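Local atomic coordinates of putative short-chain dehydrogenase/reductase (Burkholderia xenovorans, PDB entry 5IZ4), a protein that probably works as an NAD(P)-dependent oxidoreductase of the short-chain dehydrogenase family, perhaps a 3-oxoacyl-[acyl-carrier-protein] reductase, and binds ADP in its nucleotide pocket. Residues A[17-22]-A[28-33]; A[37-42]-A[95-100]. One frame throughout, in Å; residues are numbered along the deposited sequence.

Contact 1 of 2, residues A[17-22]-A[28-33]; sequences CVITGS and AATALR. With ADP (adenosine-5'-diphosphate), chain B.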
loop_
_atom_site.group_PDB
_atom_site.type_symbol
_atom_site.label_atom_id
_atom_site.label_comp_id
_atom_site.label_asym_id
_atom_site.label_seq_id
_atom_site.Cartn_x
_atom_site.Cartn_y
_atom_site.Cartn_z
ATOM N N CYS A 17 22.583 -0.660 -22.470
ATOM C CA CYS A 17 21.174 -0.721 -22.106
ATOM C C CYS A 17 20.391 -1.427 -23.202
ATOM O O CYS A 17 20.547 -1.102 -24.384
ATOM C CB CYS A 17 20.594 0.674 -21.873
ATOM S SG CYS A 17 18.870 0.608 -21.315
ATOM N N VAL A 18 19.566 -2.403 -22.810
ATOM C CA VAL A 18 18.659 -3.105 -23.718
ATOM C C VAL A 18 17.244 -2.597 -23.466
ATOM O O VAL A 18 16.779 -2.584 -22.321
ATOM C CB VAL A 18 18.737 -4.625 -23.507
ATOM C CG1 VAL A 18 17.749 -5.354 -24.430
ATOM C CG2 VAL A 18 20.169 -5.133 -23.728
ATOM N N ILE A 19 16.555 -2.171 -24.524
ATOM C CA ILE A 19 15.221 -1.579 -24.401
ATOM C C ILE A 19 14.265 -2.358 -25.300
ATOM O O ILE A 19 14.419 -2.339 -26.527
ATOM C CB ILE A 19 15.222 -0.087 -24.784
ATOM C CG1 ILE A 19 16.275 0.713 -23.984
ATOM C CG2 ILE A 19 13.838 0.536 -24.583
ATOM C CD1 ILE A 19 17.584 0.969 -24.755
ATOM N N THR A 20 13.276 -3.036 -24.706
ATOM C CA THR A 20 12.205 -3.562 -25.550
ATOM C C THR A 20 11.129 -2.497 -25.722
ATOM O O THR A 20 11.074 -1.519 -24.981
ATOM C CB THR A 20 11.573 -4.840 -24.990
ATOM O OG1 THR A 20 10.869 -4.554 -23.770
ATOM C CG2 THR A 20 12.625 -5.927 -24.762
ATOM N N GLY A 21 10.267 -2.694 -26.718
ATOM C CA GLY A 21 9.299 -1.657 -27.025
ATOM C C GLY A 21 9.952 -0.365 -27.440
ATOM O O GLY A 21 9.402 0.717 -27.192
ATOM N N SER A 22 11.119 -0.445 -28.073
ATOM C CA SER A 22 11.949 0.730 -28.295
ATOM C C SER A 22 11.592 1.500 -29.555
ATOM O O SER A 22 12.198 2.549 -29.813
ATOM C CB SER A 22 13.426 0.335 -28.356
ATOM O OG SER A 22 14.246 1.493 -28.255
ATOM N N ALA A 28 11.158 4.311 -26.898
ATOM C CA ALA A 28 11.927 5.184 -27.781
ATOM C C ALA A 28 12.580 6.318 -26.999
ATOM O O ALA A 28 13.759 6.635 -27.200
ATOM C CB ALA A 28 11.025 5.753 -28.868
ATOM N N ALA A 29 11.815 6.955 -26.116
ATOM C CA ALA A 29 12.370 8.034 -25.304
ATOM C C ALA A 29 13.470 7.526 -24.379
ATOM O O ALA A 29 14.430 8.253 -24.092
ATOM C CB ALA A 29 11.259 8.694 -24.488
ATOM N N THR A 30 13.340 6.288 -23.898
ATOM C CA THR A 30 14.336 5.742 -22.979
ATOM C C THR A 30 15.626 5.388 -23.707
ATOM O O THR A 30 16.720 5.646 -23.196
ATOM C CB THR A 30 13.764 4.529 -22.242
ATOM O OG1 THR A 30 12.606 4.933 -21.497
ATOM C CG2 THR A 30 14.797 3.944 -21.273
ATOM N N ALA A 31 15.526 4.800 -24.902
ATOM C CA ALA A 31 16.730 4.581 -25.691
ATOM C C ALA A 31 17.483 5.891 -25.888
ATOM O O ALA A 31 18.706 5.951 -25.719
ATOM C CB ALA A 31 16.367 3.957 -27.041
ATOM N N LEU A 32 16.760 6.962 -26.215
ATOM C CA LEU A 32 17.405 8.248 -26.444
ATOM C C LEU A 32 18.091 8.759 -25.180
ATOM O O LEU A 32 19.227 9.247 -25.234
ATOM C CB LEU A 32 16.379 9.262 -26.947
ATOM C CG LEU A 32 16.942 10.629 -27.352
ATOM C CD1 LEU A 32 18.073 10.476 -28.368
ATOM C CD2 LEU A 32 15.842 11.528 -27.904
ATOM N N ARG A 33 17.423 8.643 -24.031
ATOM C CA ARG A 33 17.999 9.155 -22.789
ATOM C C ARG A 33 19.275 8.408 -22.419
ATOM O O ARG A 33 20.256 9.023 -21.978
ATOM C CB ARG A 33 16.981 9.059 -21.651
ATOM C CG ARG A 33 17.514 9.606 -20.327
ATOM C CD ARG A 33 17.869 11.071 -20.482
ATOM N NE ARG A 33 18.461 11.674 -19.284
ATOM C CZ ARG A 33 19.762 11.650 -19.005
ATOM N NH1 ARG A 33 20.606 11.021 -19.814
ATOM N NH2 ARG A 33 20.222 12.240 -17.910
HETATM P PB ADP B . 4.031 3.407 -24.408
HETATM O O1B ADP B . 4.328 1.937 -23.936
HETATM O O2B ADP B . 5.253 4.237 -24.896
HETATM O O3B ADP B . 2.974 4.213 -23.589
HETATM P PA ADP B . 3.741 2.186 -27.181
HETATM O O1A ADP B . 2.561 1.216 -27.757
HETATM O O2A ADP B . 4.354 3.059 -28.320
HETATM O O3A ADP B . 3.132 2.917 -25.913
HETATM O "O5'" ADP B . 4.808 1.000 -26.740
HETATM C "C5'" ADP B . 4.517 -0.397 -26.906
HETATM C "C4'" ADP B . 5.671 -0.939 -27.754
HETATM O "O4'" ADP B . 5.781 -2.408 -27.591
HETATM C "C3'" ADP B . 5.505 -0.695 -29.275
HETATM O "O3'" ADP B . 6.735 -0.469 -29.903
HETATM C "C2'" ADP B . 4.943 -2.076 -29.711
HETATM O "O2'" ADP B . 5.229 -2.208 -31.104
HETATM C "C1'" ADP B . 5.798 -3.007 -28.872
HETATM N N9 ADP B . 5.218 -4.364 -28.806
HETATM C C8 ADP B . 3.870 -4.759 -28.810
HETATM N N7 ADP B . 3.768 -6.066 -28.749
HETATM C C5 ADP B . 5.062 -6.548 -28.706
HETATM C C6 ADP B . 5.577 -7.830 -28.640
HETATM N N6 ADP B . 4.746 -8.901 -28.607
HETATM N N1 ADP B . 6.904 -7.996 -28.611
HETATM C C2 ADP B . 7.700 -6.914 -28.657
HETATM N N3 ADP B . 7.292 -5.660 -28.726
HETATM C C4 ADP B . 5.962 -5.500 -28.744
#

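Contact 2 of 2, residues A[37-42]-A[95-100]; sequences AGWSVA and IDALIN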
loop_
_atom_site.group_PDB
_atom_site.type_symbol
_atom_site.label_atom_id
_atom_site.label_comp_id
_atom_site.label_asym_id
_atom_site.label_seq_id
_atom_site.Cartn_x
_atom_site.Cartn_y
_atom_site.Cartn_z
ATOM N N ALA A 37 23.333 9.730 -22.305
ATOM C CA ALA A 37 24.236 9.463 -21.198
ATOM C C ALA A 37 25.532 8.797 -21.636
ATOM O O ALA A 37 26.401 8.551 -20.790
ATOM C CB ALA A 37 23.526 8.590 -20.167
ATOM N N GLY A 38 25.689 8.501 -22.924
ATOM C CA GLY A 38 26.883 7.848 -23.407
ATOM C C GLY A 38 26.809 6.341 -23.463
ATOM O O GLY A 38 27.777 5.710 -23.909
ATOM N N TRP A 39 25.694 5.743 -23.051
ATOM C CA TRP A 39 25.572 4.290 -23.093
ATOM C C TRP A 39 25.360 3.798 -24.519
ATOM O O TRP A 39 24.833 4.509 -25.380
ATOM C CB TRP A 39 24.404 3.808 -22.228
ATOM C CG TRP A 39 24.622 3.939 -20.743
ATOM C CD1 TRP A 39 25.243 4.967 -20.088
ATOM C CD2 TRP A 39 24.225 3.001 -19.735
ATOM N NE1 TRP A 39 25.247 4.729 -18.731
ATOM C CE2 TRP A 39 24.627 3.529 -18.490
ATOM C CE3 TRP A 39 23.562 1.770 -19.764
ATOM C CZ2 TRP A 39 24.395 2.861 -17.280
ATOM C CZ3 TRP A 39 23.326 1.106 -18.553
ATOM C CH2 TRP A 39 23.740 1.660 -17.333
ATOM N N SER A 40 25.779 2.560 -24.761
ATOM C CA SER A 40 25.382 1.851 -25.966
ATOM C C SER A 40 23.977 1.307 -25.764
ATOM O O SER A 40 23.631 0.838 -24.674
ATOM C CB SER A 40 26.362 0.718 -26.274
ATOM O OG SER A 40 27.684 1.210 -26.424
ATOM N N VAL A 41 23.152 1.369 -26.806
ATOM C CA VAL A 41 21.747 1.001 -26.672
ATOM C C VAL A 41 21.416 -0.098 -27.668
ATOM O O VAL A 41 21.775 -0.008 -28.852
ATOM C CB VAL A 41 20.816 2.218 -26.832
ATOM C CG1 VAL A 41 21.028 3.174 -25.664
ATOM C CG2 VAL A 41 21.072 2.940 -28.152
ATOM N N ALA A 42 20.783 -1.160 -27.168
ATOM C CA ALA A 42 20.218 -2.215 -28.003
ATOM C C ALA A 42 18.732 -1.907 -28.159
ATOM O O ALA A 42 17.963 -1.993 -27.192
ATOM C CB ALA A 42 20.454 -3.591 -27.386
ATOM N N ILE A 95 25.525 -6.530 -20.484
ATOM C CA ILE A 95 24.233 -5.863 -20.340
ATOM C C ILE A 95 24.221 -5.217 -18.963
ATOM O O ILE A 95 24.371 -5.907 -17.947
ATOM C CB ILE A 95 23.031 -6.819 -20.486
ATOM C CG1 ILE A 95 22.969 -7.420 -21.896
ATOM C CG2 ILE A 95 21.724 -6.068 -20.137
ATOM C CD1 ILE A 95 21.913 -8.511 -22.057
ATOM N N ASP A 96 24.059 -3.899 -18.922
ATOM C CA ASP A 96 24.062 -3.187 -17.650
ATOM C C ASP A 96 22.675 -2.752 -17.206
ATOM O O ASP A 96 22.480 -2.461 -16.021
ATOM C CB ASP A 96 24.984 -1.968 -17.748
ATOM C CG ASP A 96 26.423 -2.363 -18.015
ATOM O OD1 ASP A 96 26.772 -2.618 -19.186
ATOM O OD2 ASP A 96 27.204 -2.434 -17.045
ATOM N N ALA A 97 21.712 -2.699 -18.123
ATOM C CA ALA A 97 20.341 -2.350 -17.778
ATOM C C ALA A 97 19.415 -2.947 -18.829
ATOM O O ALA A 97 19.767 -2.996 -20.005
ATOM C CB ALA A 97 20.145 -0.832 -17.709
ATOM N N LEU A 98 18.239 -3.387 -18.390
ATOM C CA LEU A 98 17.172 -3.847 -19.274
ATOM C C LEU A 98 15.934 -3.035 -18.927
ATOM O O LEU A 98 15.524 -3.005 -17.763
ATOM C CB LEU A 98 16.900 -5.343 -19.091
ATOM C CG LEU A 98 15.600 -5.861 -19.715
ATOM C CD1 LEU A 98 15.668 -5.789 -21.235
ATOM C CD2 LEU A 98 15.352 -7.296 -19.240
ATOM N N ILE A 99 15.348 -2.371 -19.919
ATOM C CA ILE A 99 14.127 -1.591 -19.726
ATOM C C ILE A 99 13.022 -2.285 -20.522
ATOM O O ILE A 99 13.011 -2.247 -21.760
ATOM C CB ILE A 99 14.296 -0.131 -20.165
ATOM C CG1 ILE A 99 15.696 0.407 -19.825
ATOM C CG2 ILE A 99 13.218 0.742 -19.511
ATOM C CD1 ILE A 99 15.987 0.557 -18.331
ATOM N N ASN A 100 12.090 -2.923 -19.817
ATOM C CA ASN A 100 11.013 -3.690 -20.445
ATOM C C ASN A 100 9.853 -2.757 -20.771
ATOM O O ASN A 100 8.956 -2.550 -19.956
ATOM C CB ASN A 100 10.559 -4.822 -19.526
ATOM C CG ASN A 100 11.582 -5.936 -19.423
ATOM O OD1 ASN A 100 11.952 -6.537 -20.427
ATOM N ND2 ASN A 100 12.065 -6.203 -18.206
#

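Contact 1 of 2, residues A[17-22]-A[28-33]
I19 of strand 16-20 and the following G21 and S22 meet A28, T30 and A31 of helix 25-36 in the first beta-alpha unit of a Rossmann fold, around the glycine-rich TGxxxGxG motif that begins at T20, includes G21 and S22 and characterises classical short-chain dehydrogenases. The I19 side chain leaves the strand toward the helix with CG1 beside its backbone N (chi1 -54°), and the terminal CD1 lies alongside A31, 3.8 Å from its CA and 4.0 Å from its CB. A chi2 of 99°, well away from a staggered value, brings the methyl there. T30 adds a looser touch, CG2 against I19 CG1, while its hydroxyl turns back to the carbonyl of I26 one turn earlier. V57 and C61 of helix 51-63 also pack on A31.

The polar groups at the turn meet the helix without a conventional hydrogen bond. S22 O approaches A28 CA at 3.3 Å, but the angle of 122° at the hydrogen makes this CA-H···O contact bent and at most weakly attractive. The same oxygen is 3.5 Å from A28 CB. S22 OG, anti to the backbone N, is buried against A31 CB at 3.5 Å and has no polar partner in the model.

The tight return of the chain serves the nucleotide. G21, with a positive phi and no side chain, lets its backbone lie close to the ribose; the following residues S24 and I26 bind ADP through S24 OG and I26 N. T20 OG1, hydrogen-bonded to A102 N, links this strand end to another wall of the pocket. The closest approach of the two segments to the ligand is G21 CA to ADP O4', at 3.6 Å.

Contact 2 of 2, residues A[37-42]-A[95-100]
The indole of W39 presents the outer corner of its six-membered ring to D96 and A97, whose CB atoms come in obliquely; in the indole plane, off the CD1 side of the five-membered ring, lies A37 O. F34 and W246 make edge-to-face contacts with the same indole. W39 CZ3 is the atom that touches, 3.6 Å from D96 CB and 3.8 Å from A97 CB, and CH2 follows at 3.9 Å from D96 CB. The D96 carboxylate plane is turned 77° from the indole, and its OD1 engages R94 NE in a salt bridge and also accepts a hydrogen bond from V16 N.

In the Rossmann sheet, strands 40-45 and 97-100 are not neighbours, since 16-20 runs between them. Their segments therefore share no backbone hydrogen bond, and the CA atoms of W39 and D96 are 9.4 Å apart. W39 spans that gap beside C17 and P15, at the end of the strands where they begin, away from the nucleotide. G38, in a Schellman motif with positive phi, ends helix 25-36 just before it. With chi1 -71°, W39 CG sits beside the backbone N, and the ring extends toward D96.

From the N terminus, strand 16-20 runs into the nucleotide-binding turn and helix 25-36, and contact 1 closes this short loop. The helix then leads to strand 40-45, where contact 2 opens; its partner segment arrives only after helix 51-63, strand 68-72 and helix 78-92, at strand 97-100. The contacts are thus in series, neither nested nor crossing. Strand 16-20 joins them in space: it lies between the two strands of contact 2, and the C17 carbonyl probably accepts a hydrogen bond from A42 N, as V18 O does from I99 N. Contact 1 fastens a helix to the sheet, contact 2 bridges across strands of it, and their centres are about 7 Å apart.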